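Local coordinates for putative lipoprotein (Bacteroides thetaiotaomicron, PDB 4Q1Z) that is of unknown function but, as a two-domain putative lipoprotein of the DUF4876 family, is probably attached to the bacterial membrane, at residues D129-I134 with S195-Q200; G175-K180 with V243-K248; I302-V307 with R324-L329. All coordinates share one frame; numbering follows the deposited sequence.

Interaction 1: residues D129-I134 with S195-Q200; sequences DQFYEI and SCIISQ
Glu-133 and Ser-195 meet diagonally across an antiparallel strand pair, a worked case of a buried carboxylate shared between neighbours. Ser-195 OG donates to Glu-133 OE2 at 2.7 Å, arriving on the anti side of that oxygen and close to the carboxylate plane. The reach depends on a stretched glutamate, with CG anti to the backbone N (chi1 -179°) and the chain extended beyond it; on the way CG passes obliquely over CG1 of Ile-197, 3.7 Å off. OE2 also forms a salt bridge with Lys-111, while OE1 accepts from the backbone N of Arg-387. Replacing the glutamate by alanine would probably cost Lys-111 this counter-charge and leave Ser-195 OG without the acceptor it uses here. On the same face, Phe-131 CD1 rests against Ile-197 CG2 at 3.7 Å, and CB of Phe-131 faces OG of Ser-199, which bonds to Ser-221.

At the other end the side-chain amides of Gln-130 and Gln-200 are turned 75° against each other. Gln-200 NE2 donates to Gln-130 OE1 at 3.1 Å, with the acceptor in the donor's own amide plane but the donor well above the plane of the acceptor's carbonyl. Gln-130 NE2 is engaged by the carbonyls of Tyr-115 and Thr-259, which fixes the turn of its amide. Between these ends, Tyr-132 with Ile-198 and Ile-134 with Cys-196 are hydrogen-bonded pairs, the Tyr-132 N to Ile-198 O bond being 2.9 Å. Tyr-132 OH reaches Thr-259, and its ring meets Phe-149 edge-to-face. Strand 131-136 lies between strands 195-199 and 108-114, and strand 223-224 flanks 195-199 on its far side.

Interaction 2: residues G175-K180 with V243-K248; sequences GERVWK and VFYQGK
The guanidinium of Arg-177 lies flat on the ring of Tyr-245, their planes only 12° apart, in a stacked cation-pi pair with CZ 3.6 Å from the ring centroid. NH2 sits over the middle of the ring and NH1 over its root, 3.3 Å from CG of Tyr-245; the opposite face of the tyrosine is taken by CG of Gln-246. The neighbouring Phe-244 ring receives the carbonyl O of Glu-176 at its edge, 3.9 Å from CE1.

This stack sits beside a classic beta bulge, in which Val-243 and Phe-244 together face Val-178 across an antiparallel pair. The carbonyl O of Val-178 is gripped twice from the same face of its plane, by Val-243 N at 2.9 Å and Phe-244 N at 3.1 Å, while Val-178 N returns a bond to Phe-244 O. At the bulge Val-178 CG2 packs on Phe-244 CB, and Ala-300 of strand 299-303 touches both residues.

A bend at chi3 (-62°) folds the arginine back over the tyrosine. NH1 is then held by Met-251 O and His-242 NE2, which restrains the rotation of the flat group. Beyond Tyr-245 the chain reverses in a type I' turn ending at Lys-248. At its start one water bridges the two segments, donating to Glu-176 O at 2.6 Å and accepting from Gln-246 N at 2.9 Å.

Interaction 3: residues I302-V307 with R324-L329; sequences IPIKYV and RVPGVL
Ile-304 and Leu-329 lie at the middle of a small apolar patch that joins two turns of the chain at the protein surface, a compact illustration of apolar side chains meshing without any hydrogen bond between their segments. The two branches of Ile-304 divide the neighbours. CG1 and its CD1 lie along the ring of Pro-326, CD1 being 3.6 Å from CB of Pro-326, with the two side chains running in opposite directions, and CG1 also touches Leu-329 CD1 at 3.9 Å; CG2 meets CG2 of Val-328 at 3.7 Å, where the side chains cross at about a right angle. This parting of the two branches follows from CG1 standing anti to the carbonyl carbon (chi1 -84°), beside the backbone N. Leu-329 divides its two methyls in turn: CD1 touches both Ile-304 CG1 and Val-307 CG2, while CD2 presses on Val-307 CB at 3.7 Å and on the carbonyl O of Ile-304 at 3.8 Å.

Backbone turns set these groups in place. Residues 304-306 form a short 3-10 segment, closed by Tyr-306 N to Pro-303 O at 2.9 Å and by a longer bond from Val-307 N to Ile-304 O. It is the connection between strand 299-303, of a three-stranded antiparallel sheet, and strand 307-312, at the border of the large mixed sheet, and it turns both Ile-304 and Val-307 toward the loop. On the other side Leu-329 N bonds to Pro-326 O at 2.8 Å, bending the chain until the side chains of Pro-326, Val-328 and Leu-329 are all directed at the 3-10 turn.

Farther out, Leu-329 also touches Ala-310 of strand 307-312. Glu-312 of that strand accepts from Val-325 N and forms a salt bridge with Arg-324, whose NE and NH2 reach the carbonyls of Pro-154 and Gly-263.

Interactions 1 and 2 belong to one large mixed sheet, with strand 223-224 standing between strands 195-199 and 238-245; their centres are about 18 Å apart and they do not touch. Their segments alternate along the chain, so this part of the sheet is built from interleaved pieces of the chain. Interaction 3 follows both in sequence and reaches the sheet through Val-307, at the start of its edge strand 307-312, on the other side of 177-180 from 238-245. Its centre lies about 16 Å from that of interaction 2, and the two meet where Gly-175 CA packs on Ile-302 CD1 at 3.7 Å. There strands 172-175 and 299-303 pair in a smaller sheet, tying both contacts into one domain.

Interaction 1: residues D129-I134 with S195-Q200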
loop_
_atom_site.group_PDB
_atom_site.type_symbol
_atom_site.label_atom_id
_atom_site.label_comp_id
_atom_site.label_asym_id
_atom_site.label_seq_id
_atom_site.Cartn_x
_atom_site.Cartn_y
_atom_site.Cartn_z
ATOM N N ASP A 129 -14.060 -14.059 6.212
ATOM C CA ASP A 129 -12.822 -14.316 5.468
ATOM C C ASP A 129 -12.121 -12.997 4.976
ATOM O O ASP A 129 -11.061 -13.076 4.355
ATOM C CB ASP A 129 -13.067 -15.305 4.301
ATOM C CG ASP A 129 -14.264 -15.021 3.408
ATOM O OD1 ASP A 129 -14.884 -13.931 3.556
ATOM O OD2 ASP A 129 -14.529 -15.838 2.500
ATOM N N GLN A 130 -12.681 -11.811 5.309
ATOM C CA GLN A 130 -12.148 -10.489 4.935
ATOM C C GLN A 130 -10.657 -10.316 5.301
ATOM O O GLN A 130 -10.254 -10.675 6.408
ATOM C CB GLN A 130 -12.949 -9.353 5.614
ATOM C CG GLN A 130 -14.394 -9.228 5.158
ATOM C CD GLN A 130 -15.064 -7.952 5.647
ATOM O OE1 GLN A 130 -14.903 -7.509 6.796
ATOM N NE2 GLN A 130 -15.885 -7.360 4.790
ATOM N N PHE A 131 -9.854 -9.764 4.385
ATOM C CA PHE A 131 -8.438 -9.490 4.617
ATOM C C PHE A 131 -7.962 -8.325 3.724
ATOM O O PHE A 131 -8.573 -8.014 2.694
ATOM C CB PHE A 131 -7.543 -10.747 4.452
ATOM C CG PHE A 131 -7.174 -11.134 3.037
ATOM C CD1 PHE A 131 -6.026 -10.619 2.433
ATOM C CD2 PHE A 131 -7.982 -11.996 2.297
ATOM C CE1 PHE A 131 -5.681 -10.976 1.121
ATOM C CE2 PHE A 131 -7.630 -12.363 0.993
ATOM C CZ PHE A 131 -6.472 -11.862 0.421
ATOM N N TYR A 132 -6.857 -7.690 4.157
ATOM C CA TYR A 132 -6.180 -6.511 3.606
ATOM C C TYR A 132 -4.707 -6.789 3.596
ATOM O O TYR A 132 -4.142 -7.050 4.654
ATOM C CB TYR A 132 -6.470 -5.261 4.503
ATOM C CG TYR A 132 -7.929 -5.113 4.875
ATOM C CD1 TYR A 132 -8.441 -5.718 6.023
ATOM C CD2 TYR A 132 -8.816 -4.444 4.037
ATOM C CE1 TYR A 132 -9.794 -5.647 6.334
ATOM C CE2 TYR A 132 -10.174 -4.379 4.333
ATOM C CZ TYR A 132 -10.656 -4.964 5.494
ATOM O OH TYR A 132 -11.990 -4.868 5.816
ATOM N N GLU A 133 -4.095 -6.814 2.416
ATOM C CA GLU A 133 -2.672 -7.081 2.288
ATOM C C GLU A 133 -1.976 -5.789 1.873
ATOM O O GLU A 133 -2.302 -5.204 0.854
ATOM C CB GLU A 133 -2.409 -8.238 1.332
ATOM C CG GLU A 133 -0.941 -8.575 1.170
ATOM C CD GLU A 133 -0.624 -9.808 0.344
ATOM O OE1 GLU A 133 -1.494 -10.702 0.234
ATOM O OE2 GLU A 133 0.502 -9.871 -0.201
ATOM N N ILE A 134 -1.058 -5.340 2.732
ATOM C CA ILE A 134 -0.215 -4.139 2.709
ATOM C C ILE A 134 1.167 -4.568 2.222
ATOM O O ILE A 134 1.664 -5.580 2.686
ATOM C CB ILE A 134 -0.239 -3.582 4.177
ATOM C CG1 ILE A 134 -1.549 -2.889 4.483
ATOM C CG2 ILE A 134 0.958 -2.736 4.585
ATOM C CD1 ILE A 134 -2.003 -2.013 3.341
ATOM N N SER A 195 5.084 -8.240 2.583
ATOM C CA SER A 195 3.682 -7.898 2.807
ATOM C C SER A 195 3.300 -8.082 4.275
ATOM O O SER A 195 3.865 -8.924 4.970
ATOM C CB SER A 195 2.760 -8.778 1.958
ATOM O OG SER A 195 2.600 -8.362 0.614
ATOM N N CYS A 196 2.324 -7.292 4.724
ATOM C CA CYS A 196 1.628 -7.448 5.990
ATOM C C CYS A 196 0.154 -7.675 5.676
ATOM O O CYS A 196 -0.481 -6.827 5.032
ATOM C CB CYS A 196 1.819 -6.275 6.939
ATOM S SG CYS A 196 1.008 -6.511 8.543
ATOM N N ILE A 197 -0.365 -8.841 6.073
ATOM C CA ILE A 197 -1.772 -9.161 5.903
ATOM C C ILE A 197 -2.452 -8.943 7.252
ATOM O O ILE A 197 -1.921 -9.332 8.296
ATOM C CB ILE A 197 -2.024 -10.605 5.342
ATOM C CG1 ILE A 197 -1.250 -10.856 4.022
ATOM C CG2 ILE A 197 -3.537 -10.916 5.194
ATOM C CD1 ILE A 197 -1.056 -12.261 3.676
ATOM N N ILE A 198 -3.621 -8.294 7.211
ATOM C CA ILE A 198 -4.513 -8.074 8.341
ATOM C C ILE A 198 -5.820 -8.737 7.962
ATOM O O ILE A 198 -6.368 -8.440 6.903
ATOM C CB ILE A 198 -4.704 -6.583 8.760
ATOM C CG1 ILE A 198 -3.412 -5.753 8.625
ATOM C CG2 ILE A 198 -5.261 -6.519 10.165
ATOM C CD1 ILE A 198 -3.657 -4.280 8.414
ATOM N N SER A 199 -6.279 -9.673 8.789
ATOM C CA SER A 199 -7.537 -10.391 8.611
ATOM C C SER A 199 -8.552 -9.924 9.637
ATOM O O SER A 199 -8.165 -9.500 10.722
ATOM C CB SER A 199 -7.317 -11.891 8.760
ATOM O OG SER A 199 -6.920 -12.511 7.549
ATOM N N GLN A 200 -9.844 -9.996 9.309
ATOM C CA GLN A 200 -10.917 -9.702 10.265
ATOM C C GLN A 200 -10.824 -10.757 11.382
ATOM O O GLN A 200 -10.829 -10.422 12.562
ATOM C CB GLN A 200 -12.297 -9.747 9.561
ATOM C CG GLN A 200 -13.471 -9.668 10.513
ATOM C CD GLN A 200 -14.746 -10.266 9.973
ATOM O OE1 GLN A 200 -15.285 -11.219 10.541
ATOM N NE2 GLN A 200 -15.312 -9.673 8.927
HETATM O O HOH W 1 -8.514 -14.212 6.461
#

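Interaction 2: residues G175-K180 with V243-K248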
loop_
_atom_site.group_PDB
_atom_site.type_symbol
_atom_site.label_atom_id
_atom_site.label_comp_id
_atom_site.label_asym_id
_atom_site.label_seq_id
_atom_site.Cartn_x
_atom_site.Cartn_y
_atom_site.Cartn_z
ATOM N N GLY A 175 -13.596 8.932 9.139
ATOM C CA GLY A 175 -13.513 7.534 9.554
ATOM C C GLY A 175 -14.620 7.067 10.469
ATOM O O GLY A 175 -14.993 7.766 11.425
ATOM N N GLU A 176 -15.140 5.862 10.157
ATOM C CA GLU A 176 -16.167 5.153 10.901
ATOM C C GLU A 176 -15.496 4.499 12.126
ATOM O O GLU A 176 -15.881 4.786 13.273
ATOM C CB GLU A 176 -16.849 4.124 9.996
ATOM C CG GLU A 176 -18.056 3.460 10.631
ATOM C CD GLU A 176 -18.457 2.171 9.951
ATOM O OE1 GLU A 176 -19.163 2.247 8.921
ATOM O OE2 GLU A 176 -18.040 1.087 10.426
ATOM N N ARG A 177 -14.460 3.642 11.862
ATOM C CA ARG A 177 -13.625 2.954 12.865
ATOM C C ARG A 177 -12.139 3.102 12.484
ATOM O O ARG A 177 -11.800 3.094 11.303
ATOM C CB ARG A 177 -14.017 1.472 13.048
ATOM C CG ARG A 177 -13.530 0.918 14.385
ATOM C CD ARG A 177 -13.780 -0.561 14.559
ATOM N NE ARG A 177 -15.205 -0.913 14.535
ATOM C CZ ARG A 177 -15.975 -1.035 15.617
ATOM N NH1 ARG A 177 -15.476 -0.809 16.826
ATOM N NH2 ARG A 177 -17.251 -1.368 15.495
ATOM N N VAL A 178 -11.283 3.311 13.486
ATOM C CA VAL A 178 -9.825 3.522 13.360
ATOM C C VAL A 178 -9.093 2.511 14.265
ATOM O O VAL A 178 -9.481 2.296 15.417
ATOM C CB VAL A 178 -9.369 4.992 13.697
ATOM C CG1 VAL A 178 -7.922 5.229 13.282
ATOM C CG2 VAL A 178 -10.302 6.057 13.089
ATOM N N TRP A 179 -8.081 1.862 13.701
ATOM C CA TRP A 179 -7.171 0.925 14.351
ATOM C C TRP A 179 -5.757 1.423 14.124
ATOM O O TRP A 179 -5.532 2.264 13.246
ATOM C CB TRP A 179 -7.307 -0.510 13.779
ATOM C CG TRP A 179 -8.668 -1.121 13.855
ATOM C CD1 TRP A 179 -9.685 -0.982 12.949
ATOM C CD2 TRP A 179 -9.126 -2.067 14.834
ATOM N NE1 TRP A 179 -10.776 -1.717 13.354
ATOM C CE2 TRP A 179 -10.440 -2.435 14.479
ATOM C CE3 TRP A 179 -8.551 -2.641 15.985
ATOM C CZ2 TRP A 179 -11.175 -3.386 15.213
ATOM C CZ3 TRP A 179 -9.306 -3.524 16.748
ATOM C CH2 TRP A 179 -10.598 -3.897 16.353
ATOM N N LYS A 180 -4.801 0.892 14.887
ATOM C CA LYS A 180 -3.385 1.172 14.669
ATOM C C LYS A 180 -2.572 -0.084 14.908
ATOM O O LYS A 180 -3.011 -1.011 15.590
ATOM C CB LYS A 180 -2.846 2.373 15.482
ATOM C CG LYS A 180 -2.595 2.165 16.963
ATOM C CD LYS A 180 -1.983 3.432 17.522
ATOM C CE LYS A 180 -1.969 3.443 19.022
ATOM N NZ LYS A 180 -1.272 4.646 19.546
ATOM N N VAL A 243 -8.617 2.174 18.137
ATOM C CA VAL A 243 -8.398 3.599 18.345
ATOM C C VAL A 243 -9.710 4.368 18.522
ATOM O O VAL A 243 -9.824 5.119 19.491
ATOM C CB VAL A 243 -7.519 4.234 17.227
ATOM C CG1 VAL A 243 -7.422 5.749 17.385
ATOM C CG2 VAL A 243 -6.124 3.618 17.212
ATOM N N PHE A 244 -10.647 4.261 17.571
ATOM C CA PHE A 244 -11.852 5.069 17.602
ATOM C C PHE A 244 -13.033 4.386 16.974
ATOM O O PHE A 244 -12.917 3.778 15.922
ATOM C CB PHE A 244 -11.591 6.403 16.846
ATOM C CG PHE A 244 -12.787 7.310 16.595
ATOM C CD1 PHE A 244 -13.684 7.043 15.560
ATOM C CD2 PHE A 244 -12.965 8.473 17.335
ATOM C CE1 PHE A 244 -14.769 7.889 15.325
ATOM C CE2 PHE A 244 -14.020 9.344 17.058
ATOM C CZ PHE A 244 -14.930 9.031 16.083
ATOM N N TYR A 245 -14.188 4.555 17.606
ATOM C CA TYR A 245 -15.499 4.112 17.152
ATOM C C TYR A 245 -16.496 4.937 17.894
ATOM O O TYR A 245 -16.417 5.013 19.114
ATOM C CB TYR A 245 -15.743 2.604 17.325
ATOM C CG TYR A 245 -17.044 2.145 16.704
ATOM C CD1 TYR A 245 -17.249 2.224 15.328
ATOM C CD2 TYR A 245 -18.085 1.653 17.494
ATOM C CE1 TYR A 245 -18.457 1.827 14.748
ATOM C CE2 TYR A 245 -19.301 1.255 16.924
ATOM C CZ TYR A 245 -19.473 1.328 15.545
ATOM O OH TYR A 245 -20.651 0.916 14.954
ATOM N N GLN A 246 -17.340 5.658 17.138
ATOM C CA GLN A 246 -18.431 6.517 17.588
ATOM C C GLN A 246 -18.029 7.490 18.736
ATOM O O GLN A 246 -18.738 7.626 19.743
ATOM C CB GLN A 246 -19.652 5.651 17.960
ATOM C CG GLN A 246 -20.281 5.056 16.706
ATOM C CD GLN A 246 -21.495 4.205 16.939
ATOM O OE1 GLN A 246 -21.876 3.893 18.073
ATOM N NE2 GLN A 246 -22.145 3.837 15.841
ATOM N N GLY A 247 -16.910 8.176 18.540
ATOM C CA GLY A 247 -16.367 9.150 19.485
ATOM C C GLY A 247 -15.589 8.585 20.661
ATOM O O GLY A 247 -15.085 9.352 21.477
ATOM N N LYS A 248 -15.490 7.252 20.771
ATOM C CA LYS A 248 -14.856 6.582 21.908
ATOM C C LYS A 248 -13.647 5.720 21.510
ATOM O O LYS A 248 -13.517 5.320 20.354
ATOM C CB LYS A 248 -15.905 5.708 22.627
ATOM C CG LYS A 248 -16.890 6.490 23.492
ATOM C CD LYS A 248 -17.942 5.551 24.055
ATOM C CE LYS A 248 -18.486 5.978 25.402
ATOM N NZ LYS A 248 -19.317 4.910 26.029
HETATM O O HOH W 2 -17.906 5.966 14.279
#

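Interaction 3: residues I302-V307 with R324-L329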
loop_
_atom_site.group_PDB
_atom_site.type_symbol
_atom_site.label_atom_id
_atom_site.label_comp_id
_atom_site.label_asym_id
_atom_site.label_seq_id
_atom_site.Cartn_x
_atom_site.Cartn_y
_atom_site.Cartn_z
ATOM N N ILE A 302 -9.781 12.418 9.699
ATOM C CA ILE A 302 -8.496 11.901 9.238
ATOM C C ILE A 302 -7.859 12.928 8.287
ATOM O O ILE A 302 -8.377 13.114 7.183
ATOM C CB ILE A 302 -8.669 10.503 8.583
ATOM C CG1 ILE A 302 -9.186 9.461 9.628
ATOM C CG2 ILE A 302 -7.377 10.029 7.874
ATOM C CD1 ILE A 302 -9.905 8.300 9.035
ATOM N N PRO A 303 -6.739 13.598 8.673
ATOM C CA PRO A 303 -6.090 14.535 7.742
ATOM C C PRO A 303 -5.620 13.828 6.470
ATOM O O PRO A 303 -4.856 12.848 6.516
ATOM C CB PRO A 303 -4.915 15.086 8.571
ATOM C CG PRO A 303 -5.376 14.921 9.998
ATOM C CD PRO A 303 -6.003 13.554 9.947
ATOM N N ILE A 304 -6.116 14.317 5.331
ATOM C CA ILE A 304 -5.786 13.847 3.979
ATOM C C ILE A 304 -4.236 13.830 3.767
ATOM O O ILE A 304 -3.710 12.931 3.111
ATOM C CB ILE A 304 -6.530 14.759 2.951
ATOM C CG1 ILE A 304 -7.981 14.271 2.746
ATOM C CG2 ILE A 304 -5.792 14.911 1.626
ATOM C CD1 ILE A 304 -8.942 15.353 2.149
ATOM N N LYS A 305 -3.528 14.784 4.379
ATOM C CA LYS A 305 -2.074 14.921 4.275
ATOM C C LYS A 305 -1.321 13.759 4.979
ATOM O O LYS A 305 -0.121 13.593 4.745
ATOM C CB LYS A 305 -1.614 16.296 4.820
ATOM C CG LYS A 305 -1.903 16.560 6.306
ATOM C CD LYS A 305 -1.057 17.713 6.853
ATOM C CE LYS A 305 -1.481 18.145 8.237
ATOM N NZ LYS A 305 -0.587 19.188 8.818
ATOM N N TYR A 306 -2.014 12.981 5.846
ATOM C CA TYR A 306 -1.404 11.862 6.573
ATOM C C TYR A 306 -1.552 10.527 5.835
ATOM O O TYR A 306 -0.866 9.560 6.173
ATOM C CB TYR A 306 -2.072 11.699 7.943
ATOM C CG TYR A 306 -1.772 12.711 9.041
ATOM C CD1 TYR A 306 -0.832 13.722 8.857
ATOM C CD2 TYR A 306 -2.443 12.659 10.261
ATOM C CE1 TYR A 306 -0.597 14.674 9.848
ATOM C CE2 TYR A 306 -2.183 13.584 11.273
ATOM C CZ TYR A 306 -1.256 14.579 11.066
ATOM O OH TYR A 306 -1.027 15.470 12.081
ATOM N N VAL A 307 -2.459 10.468 4.853
ATOM C CA VAL A 307 -2.812 9.256 4.147
ATOM C C VAL A 307 -1.658 8.747 3.225
ATOM O O VAL A 307 -1.167 9.456 2.357
ATOM C CB VAL A 307 -4.174 9.402 3.405
ATOM C CG1 VAL A 307 -4.569 8.104 2.714
ATOM C CG2 VAL A 307 -5.272 9.813 4.379
ATOM N N ARG A 324 -16.813 8.303 -1.118
ATOM C CA ARG A 324 -16.551 8.871 0.210
ATOM C C ARG A 324 -15.028 9.043 0.440
ATOM O O ARG A 324 -14.621 9.621 1.448
ATOM C CB ARG A 324 -17.223 8.090 1.368
ATOM C CG ARG A 324 -16.957 6.580 1.479
ATOM C CD ARG A 324 -18.043 5.834 0.755
ATOM N NE ARG A 324 -18.125 4.435 1.141
ATOM C CZ ARG A 324 -17.723 3.406 0.404
ATOM N NH1 ARG A 324 -17.133 3.606 -0.769
ATOM N NH2 ARG A 324 -17.899 2.167 0.838
ATOM N N VAL A 325 -14.190 8.584 -0.503
ATOM C CA VAL A 325 -12.752 8.811 -0.417
ATOM C C VAL A 325 -12.505 10.161 -1.133
ATOM O O VAL A 325 -12.941 10.341 -2.290
ATOM C CB VAL A 325 -11.852 7.661 -1.001
ATOM C CG1 VAL A 325 -10.369 8.011 -0.913
ATOM C CG2 VAL A 325 -12.105 6.327 -0.309
ATOM N N PRO A 326 -11.803 11.116 -0.482
ATOM C CA PRO A 326 -11.462 12.358 -1.187
ATOM C C PRO A 326 -10.673 12.059 -2.483
ATOM O O PRO A 326 -9.764 11.215 -2.492
ATOM C CB PRO A 326 -10.632 13.120 -0.152
ATOM C CG PRO A 326 -11.031 12.516 1.187
ATOM C CD PRO A 326 -11.209 11.083 0.872
ATOM N N GLY A 327 -11.089 12.720 -3.575
ATOM C CA GLY A 327 -10.562 12.577 -4.931
ATOM C C GLY A 327 -9.056 12.615 -5.071
ATOM O O GLY A 327 -8.504 11.911 -5.922
ATOM N N VAL A 328 -8.375 13.421 -4.244
ATOM C CA VAL A 328 -6.905 13.507 -4.259
ATOM C C VAL A 328 -6.281 12.175 -3.831
ATOM O O VAL A 328 -5.174 11.867 -4.277
ATOM C CB VAL A 328 -6.311 14.676 -3.425
ATOM C CG1 VAL A 328 -6.671 16.004 -4.041
ATOM C CG2 VAL A 328 -6.749 14.621 -1.961
ATOM N N LEU A 329 -6.987 11.398 -2.967
ATOM C CA LEU A 329 -6.499 10.104 -2.469
ATOM C C LEU A 329 -6.887 8.969 -3.408
ATOM O O LEU A 329 -6.075 8.084 -3.652
ATOM C CB LEU A 329 -7.010 9.849 -1.054
ATOM C CG LEU A 329 -6.597 10.893 -0.000
ATOM C CD1 LEU A 329 -7.304 10.658 1.314
ATOM C CD2 LEU A 329 -5.081 10.955 0.165
#